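Side-chain contacts in VAO-type flavoprotein oxidase VAO615 (Myceliophthora thermophila, PDB 6F72), which probably acts as a secreted oxidoreductase whose bicovalently bound FAD, once reduced, reacts rapidly with molecular oxygen, although no substrate has been identified: residues V58-V63 with I89-A94; C64-S67 with Q71-A74; F412-I417 with R496-T501; R437-V442 with S446-D451. One frame throughout, in Å; residues are numbered along the deposited sequence.

Overall arrangement
The four contacts form two pairs. Contacts 1 and 2 have centres 13 Å apart and touch: Val63 O lies 2.8 Å from Asp73 N, a probable hydrogen bond. Along the chain, contact 2 falls between the two segments of contact 1. Contacts 3 and 4 have centres 12 Å apart, and both reach the seven-stranded antiparallel sheet. Tyr497 OH packs 3.3 Å from Val442 CG2 to join them. The pairs do not touch: contacts 1 and 3 have nearest atoms about 14 Å apart. Side chains come within about 10 Å of FAD in contact 1 (His91), 12 Å in contact 3 (Asn414) and 13 Å in contact 4 (Phe448).

Contact 1. Residues V58-V63 with I89-A94; sequences VPQASV and ITHVNA
Gln60 reaches across to Thr90 and His91 with its terminal amide. The hydrogen bond comes first. Gln60 NE2 donates to Thr90 O at 3.0 Å, with an N-H...O angle of 141°. The donor sits above the carbonyl plane, well off the lone pairs. The amide arrives there because CG stands opposite the backbone N (chi1 -158°) and the chain runs on extended.

The other contacts are van der Waals. Gln60 OE1 lies over one face of the His91 ring, 3.3 Å from CD2. Amide and ring planes are 45° apart, so this is not a parallel stack. The Thr90 methyl CG2 is 3.4 Å from Gln60 NE2. Ala94 CB closes in more loosely, at 4.2 Å from Gln60 NE2.

The contact joins the loop after strand 54-56 to the short helix 89-92. Gln60 N is hydrogen-bonded to Asp97 OD1, and the Gln60 side chain also touches Leu80 of helix 74-81. The His91 ring meets Trp84.

A single side chain thus links the two segments. Its amide is used unevenly: the N-H end bonds a backbone carbonyl, while the oxygen rests on a ring. One bent hydrogen bond and packing on the His91 face suggest a modest hold.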
loop_
_atom_site.group_PDB
_atom_site.type_symbol
_atom_site.label_atom_id
_atom_site.label_comp_id
_atom_site.label_asym_id
_atom_site.label_seq_id
_atom_site.Cartn_x
_atom_site.Cartn_y
_atom_site.Cartn_z
ATOM N N VAL A 58 17.409 16.668 -1.262
ATOM C CA VAL A 58 18.444 16.317 -2.201
ATOM C C VAL A 58 18.112 14.884 -2.582
ATOM O O VAL A 58 18.280 13.987 -1.741
ATOM C CB VAL A 58 19.859 16.390 -1.582
ATOM C CG1 VAL A 58 20.909 16.003 -2.624
ATOM C CG2 VAL A 58 20.131 17.779 -1.029
ATOM N N PRO A 59 17.612 14.667 -3.826
ATOM C CA PRO A 59 17.241 13.320 -4.279
ATOM C C PRO A 59 18.405 12.353 -4.168
ATOM O O PRO A 59 19.540 12.749 -4.355
ATOM C CB PRO A 59 16.815 13.545 -5.734
ATOM C CG PRO A 59 16.231 14.912 -5.720
ATOM C CD PRO A 59 17.116 15.695 -4.759
ATOM N N GLN A 60 18.114 11.105 -3.826
ATOM C CA GLN A 60 19.138 10.076 -3.613
ATOM C C GLN A 60 20.090 9.851 -4.817
ATOM O O GLN A 60 21.260 9.521 -4.628
ATOM C CB GLN A 60 18.461 8.767 -3.198
ATOM C CG GLN A 60 19.361 7.791 -2.458
ATOM C CD GLN A 60 18.626 6.543 -2.010
ATOM O OE1 GLN A 60 17.804 5.988 -2.733
ATOM N NE2 GLN A 60 18.927 6.092 -0.799
ATOM N N ALA A 61 19.597 10.055 -6.038
ATOM C CA ALA A 61 20.411 9.891 -7.259
ATOM C C ALA A 61 21.171 11.155 -7.699
ATOM O O ALA A 61 21.694 11.215 -8.814
ATOM C CB ALA A 61 19.570 9.326 -8.405
ATOM N N SER A 62 21.267 12.153 -6.820
ATOM C CA SER A 62 22.104 13.324 -7.105
ATOM C C SER A 62 23.575 12.928 -7.302
ATOM O O SER A 62 24.296 13.602 -8.038
ATOM C CB SER A 62 21.991 14.371 -6.011
ATOM O OG SER A 62 22.718 13.950 -4.891
ATOM N N VAL A 63 23.993 11.831 -6.657
ATOM C CA VAL A 63 25.306 11.194 -6.907
ATOM C C VAL A 63 25.539 10.773 -8.374
ATOM O O VAL A 63 26.683 10.599 -8.812
ATOM C CB VAL A 63 25.578 9.988 -5.963
ATOM C CG1 VAL A 63 25.721 10.455 -4.528
ATOM C CG2 VAL A 63 24.502 8.916 -6.083
ATOM N N ILE A 89 15.312 -0.802 1.867
ATOM C CA ILE A 89 15.386 0.045 3.053
ATOM C C ILE A 89 16.179 1.324 2.750
ATOM O O ILE A 89 15.854 2.397 3.249
ATOM C CB ILE A 89 15.900 -0.753 4.290
ATOM C CG1 ILE A 89 15.664 0.012 5.602
ATOM C CG2 ILE A 89 17.359 -1.166 4.134
ATOM C CD1 ILE A 89 14.221 0.080 6.054
ATOM N N THR A 90 17.181 1.191 1.883
ATOM C CA THR A 90 18.028 2.297 1.414
ATOM C C THR A 90 17.186 3.441 0.820
ATOM O O THR A 90 17.335 4.607 1.201
ATOM C CB THR A 90 19.081 1.765 0.403
ATOM O OG1 THR A 90 19.939 0.839 1.082
ATOM C CG2 THR A 90 19.949 2.889 -0.179
ATOM N N HIS A 91 16.293 3.081 -0.094
ATOM C CA HIS A 91 15.398 4.021 -0.739
ATOM C C HIS A 91 14.339 4.588 0.212
ATOM O O HIS A 91 14.011 5.788 0.173
ATOM C CB HIS A 91 14.714 3.311 -1.890
ATOM C CG HIS A 91 14.621 4.135 -3.131
ATOM N ND1 HIS A 91 14.603 3.573 -4.390
ATOM C CD2 HIS A 91 14.551 5.477 -3.309
ATOM C CE1 HIS A 91 14.509 4.535 -5.290
ATOM N NE2 HIS A 91 14.480 5.701 -4.661
ATOM N N VAL A 92 13.806 3.707 1.058
ATOM C CA VAL A 92 12.822 4.090 2.046
ATOM C C VAL A 92 13.428 5.071 3.066
ATOM O O VAL A 92 12.705 5.922 3.589
ATOM C CB VAL A 92 12.194 2.839 2.722
ATOM C CG1 VAL A 92 11.506 3.189 4.025
ATOM C CG2 VAL A 92 11.194 2.175 1.785
ATOM N N ASN A 93 14.747 4.975 3.295
ATOM C CA ASN A 93 15.450 5.807 4.283
ATOM C C ASN A 93 15.732 7.232 3.815
ATOM O O ASN A 93 16.127 8.082 4.617
ATOM C CB ASN A 93 16.761 5.149 4.721
ATOM C CG ASN A 93 16.564 4.031 5.733
ATOM O OD1 ASN A 93 15.464 3.781 6.226
ATOM N ND2 ASN A 93 17.651 3.346 6.043
ATOM N N ALA A 94 15.555 7.486 2.521
ATOM C CA ALA A 94 15.784 8.813 1.958
ATOM C C ALA A 94 14.635 9.758 2.344
ATOM O O ALA A 94 13.459 9.354 2.297
ATOM C CB ALA A 94 15.952 8.730 0.451
#

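Contact 2. Residues C64-S67 with Q71-A74; sequences CHKS and QYDA
Tyr72 lies against the backbone of Cys64 and His65. Its CB is 3.3 Å from His65 O. Its CD1 is 3.7 Å from Cys64 C, and the ring turns its edge to this peptide, with Cys64 O and His65 N near the ring plane. The ring reaches this place because CG stands opposite the backbone N (chi1 -177°).

Lys66 runs alongside Tyr72, and the two side chains point the same way. Lys66 CG is 4.0 Å from Tyr72 CB. The Lys66 side chain bends at chi2, and its NZ lies 5.1 Å from the centroid of the Tyr72 ring, 11° off the ring normal. At that range it is at most a weak cation-pi attraction.

Both segments belong to the loop that leads into helix 74-81. Asp73 is the N-cap of that helix and its OD1 accepts from Ala76 N. The disulfide of Cys64 with Cys77 ties the loop to the same helix.

A water bridges the two backbones. It donates to His65 O at 2.7 Å and accepts from Gln71 N at 2.8 Å. The His65 ring is hydrogen-bonded by NE2 to Val109 O and by ND1 to Pro114 O. Gln71 OE1 bonds to Ser62 OG.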
loop_
_atom_site.group_PDB
_atom_site.type_symbol
_atom_site.label_atom_id
_atom_site.label_comp_id
_atom_site.label_asym_id
_atom_site.label_seq_id
_atom_site.Cartn_x
_atom_site.Cartn_y
_atom_site.Cartn_z
ATOM N N CYS A 64 24.443 10.623 -9.115
ATOM C CA CYS A 64 24.459 10.249 -10.533
ATOM C C CYS A 64 24.510 11.457 -11.469
ATOM O O CYS A 64 24.532 11.297 -12.690
ATOM C CB CYS A 64 23.233 9.387 -10.843
ATOM S SG CYS A 64 23.316 7.761 -10.066
ATOM N N HIS A 65 24.535 12.662 -10.890
ATOM C CA HIS A 65 24.549 13.917 -11.653
ATOM C C HIS A 65 25.519 14.946 -11.092
ATOM O O HIS A 65 26.043 14.769 -10.000
ATOM C CB HIS A 65 23.144 14.504 -11.780
ATOM C CG HIS A 65 22.166 13.555 -12.383
ATOM N ND1 HIS A 65 22.062 13.361 -13.746
ATOM C CD2 HIS A 65 21.281 12.705 -11.811
ATOM C CE1 HIS A 65 21.136 12.451 -13.986
ATOM N NE2 HIS A 65 20.639 12.044 -12.831
ATOM N N LYS A 66 25.728 16.021 -11.852
ATOM C CA LYS A 66 26.812 16.969 -11.620
ATOM C C LYS A 66 26.354 18.307 -11.039
ATOM O O LYS A 66 27.110 18.946 -10.292
ATOM C CB LYS A 66 27.620 17.145 -12.910
ATOM C CG LYS A 66 28.503 15.935 -13.186
ATOM C CD LYS A 66 28.694 15.623 -14.662
ATOM C CE LYS A 66 30.011 14.870 -14.856
ATOM N NZ LYS A 66 30.077 14.082 -16.123
ATOM N N SER A 67 25.127 18.708 -11.367
ATOM C CA SER A 67 24.509 19.939 -10.857
ATOM C C SER A 67 23.062 19.648 -10.385
ATOM O O SER A 67 22.460 18.695 -10.883
ATOM C CB SER A 67 24.539 21.026 -11.939
ATOM O OG SER A 67 23.632 20.745 -12.995
ATOM N N GLN A 71 27.725 16.685 -6.292
ATOM C CA GLN A 71 27.962 15.508 -5.464
ATOM C C GLN A 71 28.264 14.244 -6.263
ATOM O O GLN A 71 28.244 13.146 -5.692
ATOM C CB GLN A 71 26.739 15.246 -4.592
ATOM C CG GLN A 71 26.645 16.078 -3.325
ATOM C CD GLN A 71 25.421 15.723 -2.494
ATOM O OE1 GLN A 71 24.337 15.439 -3.025
ATOM N NE2 GLN A 71 25.590 15.737 -1.181
ATOM N N TYR A 72 28.547 14.398 -7.562
ATOM C CA TYR A 72 28.749 13.267 -8.469
ATOM C C TYR A 72 29.773 12.245 -7.973
ATOM O O TYR A 72 30.883 12.603 -7.577
ATOM C CB TYR A 72 29.125 13.744 -9.874
ATOM C CG TYR A 72 29.278 12.609 -10.867
ATOM C CD1 TYR A 72 28.159 12.049 -11.504
ATOM C CD2 TYR A 72 30.541 12.078 -11.156
ATOM C CE1 TYR A 72 28.300 11.004 -12.409
ATOM C CE2 TYR A 72 30.693 11.032 -12.055
ATOM C CZ TYR A 72 29.576 10.505 -12.683
ATOM O OH TYR A 72 29.735 9.472 -13.566
ATOM N N ASP A 73 29.376 10.976 -8.009
ATOM C CA ASP A 73 30.186 9.862 -7.535
ATOM C C ASP A 73 29.749 8.641 -8.320
ATOM O O ASP A 73 28.660 8.099 -8.080
ATOM C CB ASP A 73 29.970 9.660 -6.025
ATOM C CG ASP A 73 30.780 8.500 -5.433
ATOM O OD1 ASP A 73 31.258 7.603 -6.167
ATOM O OD2 ASP A 73 30.912 8.477 -4.188
ATOM N N ALA A 74 30.603 8.219 -9.252
ATOM C CA ALA A 74 30.318 7.102 -10.157
ATOM C C ALA A 74 30.100 5.779 -9.414
ATOM O O ALA A 74 29.115 5.083 -9.681
ATOM C CB ALA A 74 31.413 6.970 -11.217
HETATM O O HOH W 1 25.383 16.013 -7.672
#

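Contact 3. Residues F412-I417 with R496-T501; sequences FTNSRI and RYAAET
Asn414 and Phe412 of strand 412-419 both rest on Ala498 of helix 488-508. The strand is the outermost one on its side of the seven-stranded antiparallel sheet, and this is helix-on-sheet packing. It is plain packing, with no hydrogen bond between the two segments.

The tight part is centred on the Ala498 methyl. Asn414 ND2 comes within 3.6 Å of Ala498 CB. The amide carbon CG is a little farther, so the methyl meets the end of the amide rather than its stem. Asn414 CG stands opposite its own carbonyl carbon (chi1 -49°), which turns the amide to the helix. Its ND2 makes a weak hydrogen bond to Pro478 O of the adjacent strand, which may help to orient the amide.

Phe412 contributes less. Its CB is 4.3 Å from Ala498 CB, and its side chain also touches Arg494 and Asp495, about a turn earlier in the helix.

The other side of the helix is different. Arg496, Glu500 and Thr501 are exposed there and do not meet the strand. The helix widens into a pi-type turn at 498-501. Toward the other end of the strand, the links pass to later helix residues: Ser415 O accepts from Gln503 NE2, and Arg416 forms a salt bridge with Asp507.

The buried centre remains small, a methyl against an amide. Asn414 OD1 lies 3.7 Å from Ala498 CB and also 3.7 Å from Ala498 O.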
loop_
_atom_site.group_PDB
_atom_site.type_symbol
_atom_site.label_atom_id
_atom_site.label_comp_id
_atom_site.label_asym_id
_atom_site.label_seq_id
_atom_site.Cartn_x
_atom_site.Cartn_y
_atom_site.Cartn_z
ATOM N N PHE A 412 2.891 0.807 -12.192
ATOM C CA PHE A 412 1.599 0.764 -12.873
ATOM C C PHE A 412 0.747 -0.368 -12.280
ATOM O O PHE A 412 0.339 -1.301 -12.990
ATOM C CB PHE A 412 1.769 0.622 -14.400
ATOM C CG PHE A 412 2.805 1.548 -14.990
ATOM C CD1 PHE A 412 2.567 2.925 -15.101
ATOM C CD2 PHE A 412 4.034 1.048 -15.425
ATOM C CE1 PHE A 412 3.532 3.774 -15.638
ATOM C CE2 PHE A 412 4.999 1.893 -15.960
ATOM C CZ PHE A 412 4.743 3.254 -16.077
ATOM N N THR A 413 0.490 -0.263 -10.972
ATOM C CA THR A 413 -0.253 -1.268 -10.228
ATOM C C THR A 413 -1.736 -0.926 -10.304
ATOM O O THR A 413 -2.143 0.211 -10.054
ATOM C CB THR A 413 0.236 -1.384 -8.753
ATOM O OG1 THR A 413 1.559 -1.939 -8.720
ATOM C CG2 THR A 413 -0.674 -2.283 -7.918
ATOM N N ASN A 414 -2.528 -1.911 -10.709
ATOM C CA ASN A 414 -3.994 -1.798 -10.692
ATOM C C ASN A 414 -4.545 -2.906 -9.822
ATOM O O ASN A 414 -3.790 -3.790 -9.410
ATOM C CB ASN A 414 -4.524 -1.880 -12.120
ATOM C CG ASN A 414 -3.782 -0.945 -13.053
ATOM O OD1 ASN A 414 -4.033 0.261 -13.084
ATOM N ND2 ASN A 414 -2.832 -1.497 -13.802
ATOM N N SER A 415 -5.848 -2.863 -9.527
ATOM C CA SER A 415 -6.454 -3.872 -8.678
ATOM C C SER A 415 -7.941 -4.051 -8.900
ATOM O O SER A 415 -8.676 -3.134 -9.309
ATOM C CB SER A 415 -6.221 -3.560 -7.182
ATOM O OG SER A 415 -6.815 -2.317 -6.844
ATOM N N ARG A 416 -8.383 -5.251 -8.587
ATOM C CA ARG A 416 -9.792 -5.479 -8.424
ATOM C C ARG A 416 -9.984 -6.340 -7.192
ATOM O O ARG A 416 -9.255 -7.323 -6.998
ATOM C CB ARG A 416 -10.368 -6.124 -9.696
ATOM C CG ARG A 416 -11.877 -5.989 -9.827
ATOM C CD ARG A 416 -12.332 -4.571 -10.150
ATOM N NE ARG A 416 -13.773 -4.574 -10.309
ATOM C CZ ARG A 416 -14.576 -3.516 -10.237
ATOM N NH1 ARG A 416 -14.097 -2.303 -9.987
ATOM N NH2 ARG A 416 -15.892 -3.697 -10.409
ATOM N N ILE A 417 -10.902 -5.912 -6.323
ATOM C CA ILE A 417 -11.452 -6.773 -5.293
ATOM C C ILE A 417 -12.593 -7.507 -5.989
ATOM O O ILE A 417 -13.528 -6.881 -6.491
ATOM C CB ILE A 417 -11.967 -5.987 -4.071
ATOM C CG1 ILE A 417 -10.792 -5.323 -3.346
ATOM C CG2 ILE A 417 -12.691 -6.909 -3.101
ATOM C CD1 ILE A 417 -11.097 -3.949 -2.804
ATOM N N ARG A 496 -1.088 5.654 -19.141
ATOM C CA ARG A 496 -2.444 5.856 -19.670
ATOM C C ARG A 496 -3.143 4.549 -20.051
ATOM O O ARG A 496 -4.359 4.402 -19.815
ATOM C CB ARG A 496 -2.482 6.860 -20.825
ATOM C CG ARG A 496 -2.103 8.287 -20.418
ATOM C CD ARG A 496 -2.139 9.246 -21.603
ATOM N NE ARG A 496 -1.455 8.700 -22.788
ATOM C CZ ARG A 496 -0.167 8.885 -23.109
ATOM N NH1 ARG A 496 0.637 9.631 -22.362
ATOM N NH2 ARG A 496 0.311 8.315 -24.200
ATOM N N TYR A 497 -2.386 3.604 -20.616
ATOM C CA TYR A 497 -2.891 2.246 -20.836
ATOM C C TYR A 497 -3.466 1.638 -19.547
ATOM O O TYR A 497 -4.581 1.097 -19.564
ATOM C CB TYR A 497 -1.829 1.312 -21.432
ATOM C CG TYR A 497 -2.263 -0.143 -21.412
ATOM C CD1 TYR A 497 -3.183 -0.640 -22.354
ATOM C CD2 TYR A 497 -1.774 -1.017 -20.435
ATOM C CE1 TYR A 497 -3.601 -1.972 -22.308
ATOM C CE2 TYR A 497 -2.165 -2.343 -20.389
ATOM C CZ TYR A 497 -3.087 -2.815 -21.303
ATOM O OH TYR A 497 -3.466 -4.136 -21.226
ATOM N N ALA A 498 -2.721 1.719 -18.440
ATOM C CA ALA A 498 -3.180 1.090 -17.207
ATOM C C ALA A 498 -4.512 1.702 -16.725
ATOM O O ALA A 498 -5.462 0.972 -16.467
ATOM C CB ALA A 498 -2.115 1.154 -16.122
ATOM N N ALA A 499 -4.561 3.036 -16.679
ATOM C CA ALA A 499 -5.704 3.801 -16.190
ATOM C C ALA A 499 -6.961 3.682 -17.050
ATOM O O ALA A 499 -8.050 3.514 -16.508
ATOM C CB ALA A 499 -5.329 5.266 -16.037
ATOM N N GLU A 500 -6.817 3.780 -18.368
ATOM C CA GLU A 500 -7.979 3.957 -19.223
ATOM C C GLU A 500 -8.343 2.757 -20.096
ATOM O O GLU A 500 -9.418 2.740 -20.699
ATOM C CB GLU A 500 -7.912 5.284 -19.995
ATOM C CG GLU A 500 -6.902 5.364 -21.122
ATOM C CD GLU A 500 -6.302 6.752 -21.263
ATOM O OE1 GLU A 500 -6.488 7.591 -20.362
ATOM O OE2 GLU A 500 -5.640 7.011 -22.272
ATOM N N THR A 501 -7.483 1.741 -20.097
ATOM C CA THR A 501 -7.726 0.514 -20.836
ATOM C C THR A 501 -7.723 -0.694 -19.924
ATOM O O THR A 501 -8.728 -1.406 -19.861
ATOM C CB THR A 501 -6.746 0.334 -22.038
ATOM O OG1 THR A 501 -6.879 1.449 -22.916
ATOM C CG2 THR A 501 -7.040 -0.936 -22.834
#

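Contact 4. Residues R437-V442 with S446-D451; sequences RNISQV and SPFYCD. With NAG (2-acetamido-2-deoxy-beta-D-glucopyranose), chain G.
Phe448 takes the rarer first torsion (chi1 62°), with CG between the backbone N and the carbonyl carbon, and this turns its ring toward Ile439. Ile439 has CG2 opposite its own N and presents that methyl to the ring. Ile439 CG2 is 3.7 Å from Phe448 CE1, and the two side chains cross at about a right angle.

The contact lies at a helix-to-strand connection, where helix 426-439 passes through a type I turn, Ile439 to Val442, toward strand 448-452. That strand is inside the seven-stranded sheet. The Phe448 ring also meets Phe436 edge-to-face. The disulfide of Cys450 with Cys476 joins two neighbouring strands.

Ser446 packs its CB 3.8 Å from Ile439 O. A water links the two serines: it donates to Ser440 OG at 2.7 Å and lies 2.8 Å from Ser446 OG. Ser440 OG also bonds to Phe436 O, so the water is tied to the helix end. The peptide before Pro447 is cis.

In the turn, Gln441 NE2 donates to Arg437 O at 2.9 Å, nearly straight at 166°, and to Asn346 OD1. Asn438 carries an N-linked glycan, with a covalent bond of 1.4 Å from its ND2 to C1 of the sugar.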
loop_
_atom_site.group_PDB
_atom_site.type_symbol
_atom_site.label_atom_id
_atom_site.label_comp_id
_atom_site.label_asym_id
_atom_site.label_seq_id
_atom_site.Cartn_x
_atom_site.Cartn_y
_atom_site.Cartn_z
ATOM N N ARG A 437 -6.915 -14.307 -18.652
ATOM C CA ARG A 437 -6.311 -14.712 -19.927
ATOM C C ARG A 437 -5.864 -13.496 -20.720
ATOM O O ARG A 437 -4.733 -13.469 -21.203
ATOM C CB ARG A 437 -7.283 -15.518 -20.791
ATOM C CG ARG A 437 -7.748 -16.836 -20.225
ATOM C CD ARG A 437 -8.782 -17.424 -21.173
ATOM N NE ARG A 437 -8.183 -18.381 -22.096
ATOM C CZ ARG A 437 -8.547 -19.662 -22.204
ATOM N NH1 ARG A 437 -9.533 -20.169 -21.463
ATOM N NH2 ARG A 437 -7.929 -20.446 -23.071
ATOM N N ASN A 438 -6.757 -12.511 -20.854
ATOM C CA ASN A 438 -6.465 -11.242 -21.537
ATOM C C ASN A 438 -5.256 -10.472 -20.959
ATOM O O ASN A 438 -4.396 -9.996 -21.716
ATOM C CB ASN A 438 -7.713 -10.348 -21.566
ATOM C CG ASN A 438 -8.785 -10.847 -22.534
ATOM O OD1 ASN A 438 -8.712 -11.965 -23.057
ATOM N ND2 ASN A 438 -9.794 -10.001 -22.774
ATOM N N ILE A 439 -5.194 -10.371 -19.628
ATOM C CA ILE A 439 -4.079 -9.716 -18.929
ATOM C C ILE A 439 -2.776 -10.488 -19.156
ATOM O O ILE A 439 -1.715 -9.877 -19.357
ATOM C CB ILE A 439 -4.343 -9.521 -17.405
ATOM C CG1 ILE A 439 -5.585 -8.642 -17.174
ATOM C CG2 ILE A 439 -3.113 -8.911 -16.726
ATOM C CD1 ILE A 439 -6.188 -8.702 -15.772
ATOM N N SER A 440 -2.867 -11.819 -19.136
ATOM C CA SER A 440 -1.725 -12.696 -19.419
ATOM C C SER A 440 -1.095 -12.518 -20.821
ATOM O O SER A 440 -0.001 -13.022 -21.070
ATOM C CB SER A 440 -2.119 -14.158 -19.209
ATOM O OG SER A 440 -2.474 -14.399 -17.863
ATOM N N GLN A 441 -1.777 -11.801 -21.717
ATOM C CA GLN A 441 -1.257 -11.525 -23.073
ATOM C C GLN A 441 -0.503 -10.194 -23.129
ATOM O O GLN A 441 0.139 -9.874 -24.149
ATOM C CB GLN A 441 -2.371 -11.553 -24.154
ATOM C CG GLN A 441 -3.275 -12.782 -24.183
ATOM C CD GLN A 441 -2.531 -14.090 -23.991
ATOM O OE1 GLN A 441 -1.659 -14.445 -24.779
ATOM N NE2 GLN A 441 -2.873 -14.812 -22.933
ATOM N N VAL A 442 -0.594 -9.434 -22.040
ATOM C CA VAL A 442 0.031 -8.119 -21.929
ATOM C C VAL A 442 1.353 -8.315 -21.152
ATOM O O VAL A 442 1.332 -8.410 -19.923
ATOM C CB VAL A 442 -0.917 -7.088 -21.241
ATOM C CG1 VAL A 442 -0.395 -5.670 -21.412
ATOM C CG2 VAL A 442 -2.334 -7.174 -21.799
ATOM N N SER A 446 2.074 -9.165 -16.911
ATOM C CA SER A 446 2.006 -10.608 -16.655
ATOM C C SER A 446 3.393 -11.130 -16.231
ATOM O O SER A 446 4.378 -10.657 -16.774
ATOM C CB SER A 446 1.500 -11.332 -17.904
ATOM O OG SER A 446 1.553 -12.746 -17.772
ATOM N N PRO A 447 3.506 -12.038 -15.248
ATOM C CA PRO A 447 2.399 -12.487 -14.378
ATOM C C PRO A 447 1.940 -11.389 -13.425
ATOM O O PRO A 447 2.506 -10.288 -13.424
ATOM C CB PRO A 447 3.015 -13.650 -13.584
ATOM C CG PRO A 447 4.495 -13.430 -13.648
ATOM C CD PRO A 447 4.762 -12.759 -14.960
ATOM N N PHE A 448 0.894 -11.678 -12.652
ATOM C CA PHE A 448 0.434 -10.764 -11.611
ATOM C C PHE A 448 -0.007 -11.530 -10.376
ATOM O O PHE A 448 -0.360 -12.715 -10.454
ATOM C CB PHE A 448 -0.677 -9.834 -12.122
ATOM C CG PHE A 448 -1.928 -10.554 -12.563
ATOM C CD1 PHE A 448 -2.065 -11.005 -13.884
ATOM C CD2 PHE A 448 -2.977 -10.769 -11.673
ATOM C CE1 PHE A 448 -3.217 -11.671 -14.296
ATOM C CE2 PHE A 448 -4.134 -11.434 -12.076
ATOM C CZ PHE A 448 -4.253 -11.884 -13.396
ATOM N N TYR A 449 0.033 -10.839 -9.239
ATOM C CA TYR A 449 -0.291 -11.449 -7.966
ATOM C C TYR A 449 -1.753 -11.293 -7.604
ATOM O O TYR A 449 -2.382 -10.266 -7.896
ATOM C CB TYR A 449 0.582 -10.884 -6.854
ATOM C CG TYR A 449 2.037 -11.255 -6.997
ATOM C CD1 TYR A 449 2.491 -12.546 -6.652
ATOM C CD2 TYR A 449 2.976 -10.313 -7.462
ATOM C CE1 TYR A 449 3.837 -12.889 -6.775
ATOM C CE2 TYR A 449 4.323 -10.645 -7.584
ATOM C CZ TYR A 449 4.746 -11.933 -7.241
ATOM O OH TYR A 449 6.078 -12.271 -7.372
ATOM N N CYS A 450 -2.278 -12.340 -6.976
ATOM C CA CYS A 450 -3.559 -12.276 -6.307
ATOM C C CYS A 450 -3.433 -12.710 -4.867
ATOM O O CYS A 450 -2.626 -13.585 -4.526
ATOM C CB CYS A 450 -4.570 -13.180 -6.975
ATOM S SG CYS A 450 -4.976 -12.725 -8.642
ATOM N N ASP A 451 -4.251 -12.091 -4.027
ATOM C CA ASP A 451 -4.463 -12.610 -2.704
ATOM C C ASP A 451 -5.902 -13.053 -2.547
ATOM O O ASP A 451 -6.793 -12.523 -3.211
ATOM C CB ASP A 451 -4.112 -11.581 -1.654
ATOM C CG ASP A 451 -3.036 -12.073 -0.735
ATOM O OD1 ASP A 451 -1.850 -11.875 -1.110
ATOM O OD2 ASP A 451 -3.385 -12.667 0.331
HETATM C C1 NAG G . -10.914 -10.250 -23.650
HETATM C C2 NAG G . -12.103 -9.445 -23.084
HETATM C C3 NAG G . -13.177 -9.066 -24.128
HETATM C C4 NAG G . -12.592 -8.703 -25.502
HETATM C C5 NAG G . -11.650 -9.829 -25.951
HETATM C C6 NAG G . -11.070 -9.630 -27.350
HETATM C C7 NAG G . -12.790 -9.844 -20.723
HETATM C C8 NAG G . -13.436 -10.845 -19.809
HETATM N N2 NAG G . -12.693 -10.230 -22.005
HETATM O O3 NAG G . -13.958 -7.961 -23.666
HETATM O O4 NAG G . -13.632 -8.436 -26.458
HETATM O O5 NAG G . -10.570 -9.905 -25.003
HETATM O O6 NAG G . -10.103 -8.570 -27.329
HETATM O O7 NAG G . -12.398 -8.764 -20.299
HETATM O O HOH W 2 -0.677 -13.243 -16.199
#